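PDB 5T11: lipoprotein from Paraburkholderia phytofirmans, which assembles into a periplasmic dodecamer and probably guides Pel polysaccharide export across the outer membrane, as PelC does in Pseudomonas aeruginosa. Local coordinates for residues Ser147-Ala150 / Lys151-Pro155; Pro13-Ala16 / Arg17-Val21; Ser137-Leu141 / Ser142-Thr146. The protein carries 1 engineered substitution. All blocks are in the same frame, centred on the assembly; numbering follows the deposited sequence.

Contacts 3 and 1 follow one another on helix 141-152: contact 3 is its start, contact 1 its last turns and the exit into the C-terminal tail, and their centres lie 14 Å apart. Contact 2 is a turn in the loop between strands 5-9 and 21-28. Its centre is 16 Å from that of contact 1, with nearest atoms about 5 Å apart and no touch, and 29 Å from that of contact 3, on the opposite side of the chain's centre. The two ends of the helix differ in setting: neighbouring subunits of the dodecamer reach contact 3, whereas within the dodecamer no other chain touches contacts 1 and 2.

Contact 1: Ser147-Ala150 / Lys151-Pro155; sequences SLIA and KVLSP
Leu148 O is hemmed in by Val152: Val152 N is hydrogen-bonded to Leu148 O at 2.8 Å, and the methyl Val152 CG2 lies against Leu148 O at 3.3 Å. Val152 N sits nearly along the C=O axis of Leu148, and its N-H...O angle is 165°. Lys151 N to Ser147 O and Leu153 N to Ile149 O repeat the same i to i+4 step on either side of it, the former somewhat longer. Two apolar pairs follow the same spacing. Leu148 CD1 meets Val152 CG2 at 3.9 Å, the two side chains crossing obliquely. Ile149 and Leu153 instead run side by side in the same direction, CG2 of Ile149 touching CD1 of Leu153 at 3.7 Å. Strand 109-119 receives Leu148, Val152 and Leu153, while helix 35-49 covers Ile149 and Leu153. The regular pattern stops here. Ser154 turns back on Lys151 O twice, through its own N at 3.1 Å and through OG at 2.9 Å in the carbonyl plane; chi1 of 70° holds OG between the backbone N and the carbonyl carbon, facing that oxygen. Gln9 of strand 5-9 takes up Val152 O. The buried face of the helix end is thus hydrocarbon packed on strand and helix, and the carbonyls of Lys151 and Val152, where the i to i+4 pattern ends, are satisfied by Ser154 and Gln9.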
ATOM      1  N   SER B 147      20.451  -6.229 -32.257  1.00 41.50           N
ATOM      2  CA  SER B 147      21.628  -5.572 -32.815  1.00 46.93           C
ATOM      3  C   SER B 147      22.917  -6.093 -32.179  1.00 47.95           C
ATOM      4  O   SER B 147      23.924  -6.290 -32.873  1.00 40.57           O
ATOM      5  CB  SER B 147      21.495  -4.058 -32.620  1.00 43.98           C
ATOM      6  OG  SER B 147      22.508  -3.331 -33.284  1.00 56.14           O
ATOM      7  N   LEU B 148      22.903  -6.341 -30.861  1.00 42.46           N
ATOM      8  CA  LEU B 148      24.127  -6.743 -30.167  1.00 40.73           C
ATOM      9  C   LEU B 148      24.511  -8.184 -30.492  1.00 39.55           C
ATOM     10  O   LEU B 148      25.691  -8.489 -30.727  1.00 37.75           O
ATOM     11  CB  LEU B 148      23.957  -6.580 -28.655  1.00 36.92           C
ATOM     12  CG  LEU B 148      25.093  -7.161 -27.802  1.00 41.43           C
ATOM     13  CD1 LEU B 148      26.399  -6.385 -28.034  1.00 38.33           C
ATOM     14  CD2 LEU B 148      24.744  -7.183 -26.289  1.00 34.73           C
ATOM     15  N   ILE B 149      23.533  -9.081 -30.481  1.00 36.46           N
ATOM     16  CA  ILE B 149      23.809 -10.474 -30.795  1.00 37.10           C
ATOM     17  C   ILE B 149      24.313 -10.606 -32.227  1.00 39.11           C
ATOM     18  O   ILE B 149      25.237 -11.386 -32.504  1.00 42.94           O
ATOM     19  CB  ILE B 149      22.555 -11.320 -30.531  1.00 35.96           C
ATOM     20  CG1 ILE B 149      22.356 -11.453 -29.023  1.00 34.23           C
ATOM     21  CG2 ILE B 149      22.681 -12.704 -31.199  1.00 31.45           C
ATOM     22  CD1 ILE B 149      20.939 -11.742 -28.599  1.00 30.49           C
ATOM     23  N   ALA B 150      23.750  -9.818 -33.151  1.00 39.00           N
ATOM     24  CA  ALA B 150      24.262  -9.800 -34.521  1.00 45.06           C
ATOM     25  C   ALA B 150      25.738  -9.420 -34.543  1.00 50.29           C
ATOM     26  O   ALA B 150      26.546 -10.058 -35.231  1.00 42.19           O
ATOM     27  CB  ALA B 150      23.446  -8.841 -35.391  1.00 40.62           C
ATOM     28  N   LYS B 151      26.111  -8.392 -33.774  1.00 48.06           N
ATOM     29  CA  LYS B 151      27.516  -7.988 -33.701  1.00 47.08           C
ATOM     30  C   LYS B 151      28.368  -9.100 -33.085  1.00 44.90           C
ATOM     31  O   LYS B 151      29.399  -9.500 -33.646  1.00 41.71           O
ATOM     32  CB  LYS B 151      27.627  -6.682 -32.893  1.00 49.04           C
ATOM     33  CG  LYS B 151      29.018  -6.067 -32.796  1.00 52.94           C
ATOM     34  CD  LYS B 151      29.499  -5.576 -34.160  1.00 69.25           C
ATOM     35  CE  LYS B 151      30.837  -4.841 -34.081  1.00 74.83           C
ATOM     36  NZ  LYS B 151      31.427  -4.680 -35.438  1.00 76.06           N
ATOM     37  N   VAL B 152      27.924  -9.636 -31.940  1.00 39.69           N
ATOM     38  CA  VAL B 152      28.701 -10.628 -31.200  1.00 36.70           C
ATOM     39  C   VAL B 152      28.941 -11.880 -32.044  1.00 41.72           C
ATOM     40  O   VAL B 152      30.033 -12.463 -32.017  1.00 43.24           O
ATOM     41  CB  VAL B 152      27.992 -10.972 -29.875  1.00 41.12           C
ATOM     42  CG1 VAL B 152      28.593 -12.228 -29.256  1.00 47.32           C
ATOM     43  CG2 VAL B 152      28.064  -9.791 -28.892  1.00 39.31           C
ATOM     44  N   LEU B 153      27.929 -12.325 -32.782  1.00 37.12           N
ATOM     45  CA  LEU B 153      28.019 -13.551 -33.569  1.00 43.06           C
ATOM     46  C   LEU B 153      28.531 -13.319 -34.986  1.00 46.07           C
ATOM     47  O   LEU B 153      28.589 -14.271 -35.780  1.00 46.76           O
ATOM     48  CB  LEU B 153      26.653 -14.248 -33.624  1.00 41.16           C
ATOM     49  CG  LEU B 153      26.060 -14.709 -32.281  1.00 38.25           C
ATOM     50  CD1 LEU B 153      24.750 -15.480 -32.497  1.00 39.28           C
ATOM     51  CD2 LEU B 153      27.061 -15.552 -31.480  1.00 38.95           C
ATOM     52  N   SER B 154      28.916 -12.088 -35.322  1.00 47.11           N
ATOM     53  CA  SER B 154      29.410 -11.818 -36.669  1.00 49.53           C
ATOM     54  C   SER B 154      30.614 -12.669 -37.092  1.00 50.45           C
ATOM     55  O   SER B 154      30.712 -12.966 -38.295  1.00 56.18           O
ATOM     56  CB  SER B 154      29.742 -10.326 -36.821  1.00 52.03           C
ATOM     57  OG  SER B 154      30.889  -9.976 -36.071  1.00 61.92           O
ATOM     58  N   PRO B 155      31.541 -13.081 -36.212  1.00 49.75           N
ATOM     59  CA  PRO B 155      32.623 -13.966 -36.687  1.00 51.21           C
ATOM     60  C   PRO B 155      32.155 -15.365 -37.088  1.00 53.39           C
ATOM     61  O   PRO B 155      32.943 -16.104 -37.692  1.00 48.73           O
ATOM     62  CB  PRO B 155      33.588 -14.024 -35.495  1.00 51.51           C
ATOM     63  CG  PRO B 155      33.238 -12.809 -34.639  1.00 48.55           C
ATOM     64  CD  PRO B 155      31.765 -12.655 -34.813  1.00 45.64           C
TER

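Contact 2: Pro13-Ala16 / Arg17-Val21; sequences PALA and RGDKV
Ala16 and Asp19 hold each other by two hydrogen bonds of opposite sense. Ala16 N gives its proton to Asp19 OD2 at 2.9 Å, and Asp19 N gives its own to Ala16 O at 3.1 Å. Both bonds are fairly straight at the hydrogen, but neither acceptor is met in its plane: Ala16 N comes in obliquely from above the carboxylate, 52° out of it, and Asp19 N stands above the carbonyl of Ala16. Chi1 of -73° sets Asp19 CG beside its own backbone N, from where OD2 can reach back over three residues. The same OD2 also rests 3.7 Å from Leu15 CA and 3.8 Å from Ala16 CB, so it packs against Leu15 and Ala16 as well as accepting the bond. The backbone here is a type I beta turn from Ala16 to Asp19, with Arg17 and Gly18 at its corners; it redirects the loop toward strand 21-28, where Val21 begins. The exposed side chain of Arg17 leads away from the turn and touches Ala158. Further out, Arg89 forms a salt bridge with Asp19 OD1, which should steady the carboxylate and support its negative charge, and Tyr90 packs on the same side chain. Leu15 settles on Ile52 and Leu156, while Lys20 reaches Asp54 through its NZ.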
ATOM      1  N   PRO B  13      37.217 -21.038 -35.829  1.00 83.84           N
ATOM      2  CA  PRO B  13      37.286 -21.607 -37.177  1.00 82.90           C
ATOM      3  C   PRO B  13      36.382 -20.847 -38.133  1.00 74.50           C
ATOM      4  O   PRO B  13      35.423 -20.185 -37.736  1.00 73.11           O
ATOM      5  CB  PRO B  13      36.798 -23.046 -36.979  1.00 83.91           C
ATOM      6  CG  PRO B  13      35.834 -22.940 -35.850  1.00 86.44           C
ATOM      7  CD  PRO B  13      36.362 -21.843 -34.937  1.00 86.36           C
ATOM      8  N   ALA B  14      36.714 -20.932 -39.413  1.00 75.69           N
ATOM      9  CA  ALA B  14      35.843 -20.386 -40.440  1.00 65.60           C
ATOM     10  C   ALA B  14      34.673 -21.340 -40.619  1.00 63.71           C
ATOM     11  O   ALA B  14      34.870 -22.518 -40.935  1.00 65.49           O
ATOM     12  CB  ALA B  14      36.606 -20.193 -41.749  1.00 70.08           C
ATOM     13  N   LEU B  15      33.463 -20.857 -40.383  1.00 60.41           N
ATOM     14  CA  LEU B  15      32.301 -21.700 -40.610  1.00 71.78           C
ATOM     15  C   LEU B  15      31.991 -21.770 -42.098  1.00 75.33           C
ATOM     16  O   LEU B  15      32.271 -20.839 -42.862  1.00 69.14           O
ATOM     17  CB  LEU B  15      31.084 -21.184 -39.847  1.00 55.33           C
ATOM     18  CG  LEU B  15      30.923 -21.632 -38.391  1.00 62.66           C
ATOM     19  CD1 LEU B  15      32.112 -21.250 -37.545  1.00 58.71           C
ATOM     20  CD2 LEU B  15      29.660 -21.029 -37.787  1.00 59.48           C
ATOM     21  N   ALA B  16      31.423 -22.898 -42.508  1.00 77.56           N
ATOM     22  CA  ALA B  16      30.944 -23.086 -43.865  1.00 73.48           C
ATOM     23  C   ALA B  16      29.420 -23.144 -43.868  1.00 63.59           C
ATOM     24  O   ALA B  16      28.787 -23.434 -42.850  1.00 58.65           O
ATOM     25  CB  ALA B  16      31.529 -24.360 -44.485  1.00 66.38           C
ATOM     26  N   ARG B  17      28.846 -22.865 -45.045  1.00 64.79           N
ATOM     27  CA  ARG B  17      27.397 -22.922 -45.230  1.00 69.87           C
ATOM     28  C   ARG B  17      26.806 -24.232 -44.720  1.00 71.98           C
ATOM     29  O   ARG B  17      25.767 -24.231 -44.050  1.00 71.37           O
ATOM     30  CB  ARG B  17      27.054 -22.736 -46.713  1.00 74.80           C
ATOM     31  CG  ARG B  17      27.000 -21.289 -47.177  1.00 80.27           C
ATOM     32  CD  ARG B  17      26.889 -21.197 -48.685  1.00 89.38           C
ATOM     33  NE  ARG B  17      28.171 -21.459 -49.332  1.00 99.55           N
ATOM     34  CZ  ARG B  17      28.330 -21.714 -50.630  1.00103.09           C
ATOM     35  NH1 ARG B  17      27.280 -21.754 -51.442  1.00105.88           N
ATOM     36  NH2 ARG B  17      29.544 -21.936 -51.115  1.00102.24           N
ATOM     37  N   GLY B  18      27.459 -25.354 -45.012  1.00 62.49           N
ATOM     38  CA  GLY B  18      26.935 -26.666 -44.698  1.00 62.75           C
ATOM     39  C   GLY B  18      27.242 -27.208 -43.319  1.00 66.81           C
ATOM     40  O   GLY B  18      26.905 -28.366 -43.041  1.00 67.28           O
ATOM     41  N   ASP B  19      27.878 -26.422 -42.447  1.00 59.96           N
ATOM     42  CA  ASP B  19      28.132 -26.844 -41.074  1.00 58.88           C
ATOM     43  C   ASP B  19      26.832 -26.766 -40.285  1.00 56.47           C
ATOM     44  O   ASP B  19      26.273 -25.678 -40.119  1.00 57.21           O
ATOM     45  CB  ASP B  19      29.190 -25.958 -40.418  1.00 68.02           C
ATOM     46  CG  ASP B  19      30.593 -26.226 -40.930  1.00 74.40           C
ATOM     47  OD1 ASP B  19      30.861 -27.350 -41.404  1.00 72.83           O
ATOM     48  OD2 ASP B  19      31.436 -25.302 -40.837  1.00 77.93           O
ATOM     49  N   LYS B  20      26.354 -27.908 -39.788  1.00 57.21           N
ATOM     50  CA  LYS B  20      25.122 -27.940 -39.004  1.00 59.15           C
ATOM     51  C   LYS B  20      25.415 -27.477 -37.581  1.00 53.58           C
ATOM     52  O   LYS B  20      26.293 -28.026 -36.910  1.00 58.66           O
ATOM     53  CB  LYS B  20      24.515 -29.339 -39.014  1.00 58.93           C
ATOM     54  CG  LYS B  20      24.378 -29.903 -40.421  1.00 78.94           C
ATOM     55  CD  LYS B  20      23.409 -31.070 -40.514  1.00 88.28           C
ATOM     56  CE  LYS B  20      23.091 -31.368 -41.976  1.00 95.54           C
ATOM     57  NZ  LYS B  20      22.759 -30.120 -42.736  1.00 93.94           N
ATOM     58  N   VAL B  21      24.686 -26.466 -37.127  1.00 51.04           N
ATOM     59  CA  VAL B  21      24.857 -25.880 -35.802  1.00 57.03           C
ATOM     60  C   VAL B  21      23.563 -26.055 -35.022  1.00 54.66           C
ATOM     61  O   VAL B  21      22.485 -25.695 -35.508  1.00 53.35           O
ATOM     62  CB  VAL B  21      25.229 -24.390 -35.887  1.00 53.50           C
ATOM     63  CG1 VAL B  21      25.330 -23.773 -34.488  1.00 50.21           C
ATOM     64  CG2 VAL B  21      26.510 -24.208 -36.678  1.00 54.91           C
TER

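Contact 3: Ser137-Leu141 / Ser142-Thr146; sequences SRSGL and SSVAT
Ser139 and Val144 meet where the loop runs into helix 141-152, Ser139 CB lying 4.2 Å from Val144 CG2. Val144 points its beta carbon back toward the incoming loop. With chi1 at 169°, CG1 is anti to the backbone N and CG2 is beside that N, which carries CG2 over Gly140 O at 3.5 Å. Ser143 CB approaches the same oxygen equally closely, so the carbonyl of Gly140 is lined by two side chains while it accepts Val144 N at 2.9 Å in a nearly linear bond. One residue on, Leu141 O is treated alike: Ala145 N binds it at 2.8 Å, and Ala145 CB leans on it at 3.5 Å. The beta carbon of Leu141 points away from residues 142-146. Its CG lies anti to the backbone N, chi1 177°, and the side chain packs on Trp99 and Val111, the latter also touched by Val144. Val144 packs within its own chain; Leu141 does so too but also touches Glu98 of the second subunit, which Ser142 and Ser143 meet as well. Thr132 of the second subunit is hydrogen-bonded to Ser143 OG, and Glu98 of the second subunit accepts Ser142 N; Tyr101 of Leu141's own chain bonds to Leu141 N. The negative charge of Glu98, next to the positive end of the helix dipole, is probably favourable. Gly140 has an extended backbone (psi 139°) but no side chain to fold over the opening N-H groups. The arrangement is that of a helix N-terminus with a glycine N-cap, whose first N-H groups are bonded by Tyr101 OH of its own chain and Glu98 across the interface, tying the N-terminal turn into the oligomer.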
ATOM      1  N   SER B 137      17.262   6.220 -23.674  1.00 46.74           N
ATOM      2  CA  SER B 137      15.930   6.139 -23.095  1.00 55.57           C
ATOM      3  C   SER B 137      14.872   5.771 -24.124  1.00 54.28           C
ATOM      4  O   SER B 137      13.855   5.160 -23.772  1.00 58.38           O
ATOM      5  CB  SER B 137      15.582   7.471 -22.445  1.00 51.40           C
ATOM      6  OG  SER B 137      16.686   7.932 -21.714  1.00 65.15           O
ATOM      7  N   ARG B 138      15.080   6.136 -25.388  1.00 51.22           N
ATOM      8  CA  ARG B 138      14.063   5.922 -26.407  1.00 55.84           C
ATOM      9  C   ARG B 138      14.153   4.558 -27.078  1.00 56.54           C
ATOM     10  O   ARG B 138      13.257   4.217 -27.853  1.00 56.64           O
ATOM     11  CB  ARG B 138      14.152   7.002 -27.491  1.00 55.73           C
ATOM     12  CG  ARG B 138      15.267   6.736 -28.488  1.00 63.37           C
ATOM     13  CD  ARG B 138      15.191   7.639 -29.711  1.00 72.39           C
ATOM     14  NE  ARG B 138      15.422   9.040 -29.378  1.00 83.09           N
ATOM     15  CZ  ARG B 138      16.592   9.516 -28.971  1.00 90.12           C
ATOM     16  NH1 ARG B 138      16.728  10.808 -28.691  1.00 96.49           N
ATOM     17  NH2 ARG B 138      17.623   8.690 -28.824  1.00 87.88           N
ATOM     18  N   SER B 139      15.196   3.776 -26.811  1.00 55.31           N
ATOM     19  CA  SER B 139      15.396   2.550 -27.567  1.00 52.36           C
ATOM     20  C   SER B 139      14.608   1.383 -26.968  1.00 49.70           C
ATOM     21  O   SER B 139      14.160   1.411 -25.816  1.00 41.90           O
ATOM     22  CB  SER B 139      16.881   2.193 -27.648  1.00 59.39           C
ATOM     23  OG  SER B 139      17.580   2.561 -26.479  1.00 66.58           O
ATOM     24  N   GLY B 140      14.434   0.352 -27.789  1.00 46.59           N
ATOM     25  CA  GLY B 140      13.737  -0.857 -27.394  1.00 36.00           C
ATOM     26  C   GLY B 140      14.718  -1.923 -26.955  1.00 36.16           C
ATOM     27  O   GLY B 140      15.781  -2.103 -27.560  1.00 36.57           O
ATOM     28  N   LEU B 141      14.359  -2.623 -25.878  1.00 29.53           N
ATOM     29  CA  LEU B 141      15.186  -3.728 -25.409  1.00 28.98           C
ATOM     30  C   LEU B 141      15.439  -4.741 -26.527  1.00 43.24           C
ATOM     31  O   LEU B 141      16.584  -5.139 -26.774  1.00 35.61           O
ATOM     32  CB  LEU B 141      14.506  -4.388 -24.209  1.00 28.52           C
ATOM     33  CG  LEU B 141      15.157  -5.617 -23.579  1.00 38.21           C
ATOM     34  CD1 LEU B 141      16.629  -5.357 -23.281  1.00 33.86           C
ATOM     35  CD2 LEU B 141      14.415  -5.983 -22.302  1.00 33.88           C
ATOM     36  N   SER B 142      14.382  -5.177 -27.221  1.00 33.78           N
ATOM     37  CA  SER B 142      14.623  -6.168 -28.269  1.00 36.27           C
ATOM     38  C   SER B 142      15.469  -5.600 -29.414  1.00 36.21           C
ATOM     39  O   SER B 142      16.273  -6.335 -29.993  1.00 37.98           O
ATOM     40  CB  SER B 142      13.299  -6.749 -28.789  1.00 33.61           C
ATOM     41  OG  SER B 142      12.438  -5.743 -29.309  1.00 40.35           O
ATOM     42  N   SER B 143      15.321  -4.315 -29.760  1.00 34.47           N
ATOM     43  CA  SER B 143      16.213  -3.736 -30.766  1.00 41.20           C
ATOM     44  C   SER B 143      17.668  -3.803 -30.311  1.00 42.51           C
ATOM     45  O   SER B 143      18.555  -4.192 -31.081  1.00 37.58           O
ATOM     46  CB  SER B 143      15.824  -2.290 -31.070  1.00 43.15           C
ATOM     47  OG  SER B 143      14.673  -2.227 -31.891  1.00 57.72           O
ATOM     48  N   VAL B 144      17.932  -3.431 -29.054  1.00 39.01           N
ATOM     49  CA  VAL B 144      19.299  -3.478 -28.547  1.00 41.54           C
ATOM     50  C   VAL B 144      19.814  -4.916 -28.528  1.00 38.53           C
ATOM     51  O   VAL B 144      20.933  -5.199 -28.969  1.00 30.79           O
ATOM     52  CB  VAL B 144      19.380  -2.822 -27.158  1.00 41.99           C
ATOM     53  CG1 VAL B 144      20.718  -3.120 -26.525  1.00 46.12           C
ATOM     54  CG2 VAL B 144      19.192  -1.309 -27.280  1.00 37.04           C
ATOM     55  N   ALA B 145      19.009  -5.843 -28.015  1.00 30.27           N
ATOM     56  CA  ALA B 145      19.451  -7.235 -27.945  1.00 32.71           C
ATOM     57  C   ALA B 145      19.737  -7.814 -29.336  1.00 38.83           C
ATOM     58  O   ALA B 145      20.736  -8.523 -29.530  1.00 37.01           O
ATOM     59  CB  ALA B 145      18.399  -8.074 -27.221  1.00 30.69           C
ATOM     60  N   THR B 146      18.874  -7.529 -30.316  1.00 39.09           N
ATOM     61  CA  THR B 146      19.058  -8.125 -31.634  1.00 39.24           C
ATOM     62  C   THR B 146      20.299  -7.552 -32.310  1.00 42.58           C
ATOM     63  O   THR B 146      21.115  -8.292 -32.873  1.00 37.48           O
ATOM     64  CB  THR B 146      17.821  -7.903 -32.509  1.00 45.77           C
ATOM     65  OG1 THR B 146      17.545  -6.497 -32.582  1.00 56.99           O
ATOM     66  CG2 THR B 146      16.602  -8.648 -31.938  1.00 30.56           C
TER